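Local coordinates for DNA repair protein PprA (Deinococcus deserti, PDB 6MC8) that is a radiation-induced DNA-binding protein that takes part in DNA damage repair and genome segregation and forms filaments, at residues 181-186 with 190-195; 160-163 with 167-170. The protein carries 2 engineered substitutions. One frame throughout, in Å; residues are numbered along the deposited sequence.

Interaction 1 of 2, residues 181-186 with 190-195; sequences TRTWRQ and LAVEVH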
loop_
_atom_site.group_PDB
_atom_site.type_symbol
_atom_site.label_atom_id
_atom_site.label_comp_id
_atom_site.label_asym_id
_atom_site.label_seq_id
_atom_site.Cartn_x
_atom_site.Cartn_y
_atom_site.Cartn_z
ATOM N N THR A 181 13.022 -15.339 9.335
ATOM C CA THR A 181 11.935 -15.305 8.372
ATOM C C THR A 181 11.207 -13.967 8.402
ATOM O O THR A 181 11.232 -13.244 9.399
ATOM C CB THR A 181 10.960 -16.474 8.605
ATOM O OG1 THR A 181 9.965 -16.486 7.580
ATOM C CG2 THR A 181 10.298 -16.375 9.945
ATOM N N ARG A 182 10.580 -13.637 7.272
ATOM C CA ARG A 182 9.780 -12.431 7.127
ATOM C C ARG A 182 8.733 -12.633 6.041
ATOM O O ARG A 182 8.896 -13.456 5.140
ATOM C CB ARG A 182 10.645 -11.202 6.817
ATOM C CG ARG A 182 11.454 -11.271 5.543
ATOM C CD ARG A 182 12.335 -10.050 5.445
ATOM N NE ARG A 182 13.254 -10.091 4.318
ATOM C CZ ARG A 182 14.119 -9.126 4.035
ATOM N NH1 ARG A 182 14.173 -8.047 4.794
ATOM N NH2 ARG A 182 14.931 -9.239 2.998
ATOM N N THR A 183 7.654 -11.866 6.144
ATOM C CA THR A 183 6.480 -11.996 5.294
ATOM C C THR A 183 6.089 -10.621 4.773
ATOM O O THR A 183 6.092 -9.647 5.529
ATOM C CB THR A 183 5.320 -12.637 6.082
ATOM O OG1 THR A 183 5.669 -13.981 6.437
ATOM C CG2 THR A 183 4.015 -12.632 5.296
ATOM N N TRP A 184 5.777 -10.532 3.480
ATOM C CA TRP A 184 5.353 -9.260 2.924
ATOM C C TRP A 184 4.343 -9.476 1.807
ATOM O O TRP A 184 4.322 -10.522 1.156
ATOM C CB TRP A 184 6.554 -8.447 2.428
ATOM C CG TRP A 184 7.239 -8.941 1.190
ATOM C CD1 TRP A 184 7.104 -8.442 -0.067
ATOM C CD2 TRP A 184 8.143 -10.044 1.087
ATOM N NE1 TRP A 184 7.888 -9.141 -0.942
ATOM C CE2 TRP A 184 8.534 -10.136 -0.260
ATOM C CE3 TRP A 184 8.662 -10.963 2.004
ATOM C CZ2 TRP A 184 9.428 -11.101 -0.713
ATOM C CZ3 TRP A 184 9.545 -11.920 1.550
ATOM C CH2 TRP A 184 9.912 -11.986 0.204
ATOM N N ARG A 185 3.492 -8.473 1.614
ATOM C CA ARG A 185 2.566 -8.404 0.493
ATOM C C ARG A 185 2.913 -7.199 -0.369
ATOM O O ARG A 185 3.156 -6.109 0.154
ATOM C CB ARG A 185 1.107 -8.314 0.966
ATOM C CG ARG A 185 0.105 -8.117 -0.170
ATOM C CD ARG A 185 -1.342 -8.112 0.266
ATOM N NE ARG A 185 -1.806 -9.444 0.617
ATOM C CZ ARG A 185 -2.199 -9.799 1.828
ATOM N NH1 ARG A 185 -2.198 -8.912 2.808
ATOM N NH2 ARG A 185 -2.602 -11.036 2.058
ATOM N N GLN A 186 2.959 -7.402 -1.682
ATOM C CA GLN A 186 3.091 -6.312 -2.639
ATOM C C GLN A 186 2.015 -6.492 -3.699
ATOM O O GLN A 186 2.138 -7.356 -4.573
ATOM C CB GLN A 186 4.480 -6.275 -3.268
ATOM C CG GLN A 186 4.706 -5.046 -4.117
ATOM C CD GLN A 186 6.089 -4.996 -4.702
ATOM O OE1 GLN A 186 6.873 -5.928 -4.547
ATOM N NE2 GLN A 186 6.409 -3.900 -5.370
ATOM N N LEU A 190 1.315 -12.297 -2.002
ATOM C CA LEU A 190 1.830 -12.589 -0.673
ATOM C C LEU A 190 3.124 -13.372 -0.815
ATOM O O LEU A 190 3.226 -14.265 -1.658
ATOM C CB LEU A 190 0.826 -13.392 0.157
ATOM C CG LEU A 190 1.227 -13.705 1.601
ATOM C CD1 LEU A 190 1.302 -12.441 2.425
ATOM C CD2 LEU A 190 0.301 -14.709 2.234
ATOM N N ALA A 191 4.116 -13.031 -0.004
ATOM C CA ALA A 191 5.419 -13.662 -0.109
ATOM C C ALA A 191 6.031 -13.863 1.266
ATOM O O ALA A 191 5.748 -13.111 2.201
ATOM C CB ALA A 191 6.346 -12.835 -0.981
ATOM N N VAL A 192 6.870 -14.885 1.383
ATOM C CA VAL A 192 7.563 -15.199 2.623
ATOM C C VAL A 192 8.982 -15.649 2.284
ATOM O O VAL A 192 9.199 -16.388 1.317
ATOM C CB VAL A 192 6.788 -16.247 3.457
ATOM C CG1 VAL A 192 6.543 -17.523 2.689
ATOM C CG2 VAL A 192 7.495 -16.551 4.763
ATOM N N GLU A 193 9.953 -15.136 3.033
ATOM C CA GLU A 193 11.355 -15.482 2.872
ATOM C C GLU A 193 11.804 -16.249 4.103
ATOM O O GLU A 193 11.447 -15.885 5.223
ATOM C CB GLU A 193 12.215 -14.231 2.684
ATOM C CG GLU A 193 13.690 -14.508 2.461
ATOM C CD GLU A 193 14.502 -13.250 2.302
ATOM O OE1 GLU A 193 13.927 -12.152 2.401
ATOM O OE2 GLU A 193 15.719 -13.355 2.076
ATOM N N VAL A 194 12.564 -17.315 3.891
ATOM C CA VAL A 194 13.195 -18.081 4.956
ATOM C C VAL A 194 14.695 -18.059 4.708
ATOM O O VAL A 194 15.157 -18.471 3.641
ATOM C CB VAL A 194 12.646 -19.517 5.007
ATOM C CG1 VAL A 194 13.493 -20.381 5.881
ATOM C CG2 VAL A 194 11.233 -19.509 5.533
ATOM N N HIS A 195 15.452 -17.579 5.690
ATOM C CA HIS A 195 16.858 -17.244 5.511
ATOM C C HIS A 195 17.726 -17.919 6.561
ATOM O O HIS A 195 17.504 -17.743 7.760
ATOM C CB HIS A 195 17.051 -15.736 5.587
ATOM C CG HIS A 195 18.471 -15.294 5.451
ATOM N ND1 HIS A 195 19.126 -15.255 4.243
ATOM C CD2 HIS A 195 19.359 -14.864 6.375
ATOM C CE1 HIS A 195 20.359 -14.820 4.428
ATOM N NE2 HIS A 195 20.526 -14.579 5.714
#
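R182 and E193 run side by side from neighbouring antiparallel strands and close a buried salt bridge above the backbone. The E193 CB lies 3.7 Å from CZ3 of W184, on the rim of the indole. With CG anti to the backbone N (chi1 -178°) and the chain extended beyond it, CG and CD run out over the sheet face beside the R182 chain, CD coming within 3.9 Å of R182 NE. OE1 takes two bonds: NE of R182 reaches E193 OE1 at 2.9 Å from above the carboxylate plane, while NH2 of R182 meets OE1 at 3.1 Å on its syn lone pair. OE1 lies in the guanidinium plane, although the two flat groups are turned 46° against each other. The other tip atom, OE2, is hydrogen-bonded to the hydroxyl of S261, so both carboxylate oxygens are held. The strands form a beta hairpin, the central pair of a four-stranded antiparallel sheet. R182–E193 and W184–A191 are the hydrogen-bonded pairs within 181-186 and 190-195, with E193 N giving a 2.9 Å bond to R182 O. The E193 carbonyl serves twice, accepting from R182 N and from T181 OG1, the latter 2.8 Å from E193 O. W184 spreads back over the partner strand, bringing A191 CB under one ring face in a CH-pi contact, 3.6 Å from the centroid of its six-membered ring. On the opposite face of the sheet, T183 OG1 lies 3.6 Å from V192 CG2 and bonds to the indole NE1 of W277, while V192 and V194 pack against helix 274-304.

Interaction 2 of 2, residues 160-163 with 167-170; sequences VLIE and DFET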
loop_
_atom_site.group_PDB
_atom_site.type_symbol
_atom_site.label_atom_id
_atom_site.label_comp_id
_atom_site.label_asym_id
_atom_site.label_seq_id
_atom_site.Cartn_x
_atom_site.Cartn_y
_atom_site.Cartn_z
ATOM N N VAL A 160 -4.354 -10.575 10.708
ATOM C CA VAL A 160 -5.036 -9.382 10.223
ATOM C C VAL A 160 -4.314 -8.811 9.005
ATOM O O VAL A 160 -4.948 -8.306 8.072
ATOM C CB VAL A 160 -5.161 -8.359 11.368
ATOM C CG1 VAL A 160 -5.859 -7.096 10.913
ATOM C CG2 VAL A 160 -5.897 -8.969 12.538
ATOM N N LEU A 161 -2.984 -8.915 8.976
ATOM C CA LEU A 161 -2.213 -8.382 7.854
ATOM C C LEU A 161 -2.435 -9.197 6.583
ATOM O O LEU A 161 -2.464 -8.647 5.478
ATOM C CB LEU A 161 -0.727 -8.343 8.216
ATOM C CG LEU A 161 -0.263 -7.345 9.277
ATOM C CD1 LEU A 161 1.152 -7.655 9.703
ATOM C CD2 LEU A 161 -0.354 -5.928 8.774
ATOM N N ILE A 162 -2.602 -10.510 6.721
ATOM C CA ILE A 162 -2.825 -11.359 5.555
ATOM C C ILE A 162 -4.267 -11.240 5.074
ATOM O O ILE A 162 -4.523 -11.040 3.882
ATOM C CB ILE A 162 -2.436 -12.815 5.876
ATOM C CG1 ILE A 162 -0.921 -12.950 6.009
ATOM C CG2 ILE A 162 -2.915 -13.764 4.822
ATOM C CD1 ILE A 162 -0.489 -14.242 6.637
ATOM N N GLU A 163 -5.229 -11.331 5.996
ATOM C CA GLU A 163 -6.639 -11.333 5.611
ATOM C C GLU A 163 -7.112 -9.951 5.179
ATOM O O GLU A 163 -7.768 -9.805 4.142
ATOM C CB GLU A 163 -7.505 -11.832 6.766
ATOM C CG GLU A 163 -7.403 -13.305 7.067
ATOM C CD GLU A 163 -8.233 -13.702 8.266
ATOM O OE1 GLU A 163 -8.715 -12.802 8.977
ATOM O OE2 GLU A 163 -8.418 -14.910 8.489
ATOM N N ASP A 167 -0.635 -3.902 1.095
ATOM C CA ASP A 167 0.811 -4.064 1.230
ATOM C C ASP A 167 1.290 -3.891 2.667
ATOM O O ASP A 167 0.952 -2.920 3.343
ATOM C CB ASP A 167 1.558 -3.060 0.353
ATOM C CG ASP A 167 1.264 -3.226 -1.115
ATOM O OD1 ASP A 167 0.727 -4.276 -1.507
ATOM O OD2 ASP A 167 1.624 -2.318 -1.887
ATOM N N PHE A 168 2.047 -4.875 3.143
ATOM C CA PHE A 168 2.653 -4.835 4.463
ATOM C C PHE A 168 3.992 -5.549 4.366
ATOM O O PHE A 168 4.267 -6.228 3.379
ATOM C CB PHE A 168 1.755 -5.484 5.535
ATOM C CG PHE A 168 1.661 -6.984 5.438
ATOM C CD1 PHE A 168 0.776 -7.581 4.560
ATOM C CD2 PHE A 168 2.425 -7.800 6.262
ATOM C CE1 PHE A 168 0.689 -8.959 4.478
ATOM C CE2 PHE A 168 2.341 -9.169 6.175
ATOM C CZ PHE A 168 1.469 -9.748 5.287
ATOM N N GLU A 169 4.833 -5.371 5.371
ATOM C CA GLU A 169 6.119 -6.096 5.330
ATOM C C GLU A 169 6.560 -6.306 6.763
ATOM O O GLU A 169 6.480 -5.401 7.527
ATOM C CB GLU A 169 7.212 -5.280 4.654
ATOM C CG GLU A 169 8.546 -5.959 4.672
ATOM C CD GLU A 169 9.620 -5.190 3.965
ATOM O OE1 GLU A 169 9.311 -4.115 3.414
ATOM O OE2 GLU A 169 10.775 -5.659 3.960
ATOM N N THR A 170 6.951 -7.508 7.105
ATOM C CA THR A 170 7.467 -7.749 8.468
ATOM C C THR A 170 8.987 -7.647 8.485
ATOM O O THR A 170 9.632 -7.758 7.456
ATOM C CB THR A 170 7.001 -9.056 9.102
ATOM O OG1 THR A 170 7.639 -10.138 8.461
ATOM C CG2 THR A 170 5.524 -9.285 8.997
#
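L161, near the end of helix 156-163, faces F168 at the start of strand 168-176, their CA atoms 6.9 Å apart. No hydrogen bond joins the two segments, and the helix is met by the F168 side chain and not by backbone bonding. CG of F168 sits between its own backbone N and carbonyl carbon (chi1 72°), which turns the phenyl group toward the helix. L161 CB rests over the centre of one ring face, 3.6 Å from the F168 centroid and 7° off the normal, a CH-pi contact. Beyond it the leucine branches spread: CD1 lies 3.7 Å from F168 CD2, and CD2 lies 3.9 Å from F168 CB. I162 adds only its CG1, 4.1 Å from F168 CZ. L161 also packs on V160 of the second subunit, so the contact lies beside the dimer interface. An alanine at F168 is likely to open a gap over L161 CB and CD1, leaving the R185 bonds to hold the helix end. L161 O comes within 3.3 Å of F168 CE1 but takes its hydrogen bond from R185 NH1, so the match between the segments is mainly one of shape and dispersion.

How the interactions relate
Along the chain, 160-170 comes wholly ahead of the hairpin, and the centres of interactions 1 and 2 are about 10 Å apart. R185, on strand 179-186, ties them together: its NH2 lies 2.6 Å from I162 O and its NH1 2.7 Å from L161 O, both probable hydrogen bonds to the end of helix 156-163, where its charge would probably suit the gathered carbonyls. NH2 also bonds to G271 O. Strands 168-176 and 179-186 are sheet neighbours, through backbone bonds of F168 with R185 and of T170 with T183, and W184 CB packs 3.3 Å from F168 O. Both contacts thus reach the same sheet, and R185 and F168 link it to the helix that packs against the second subunit.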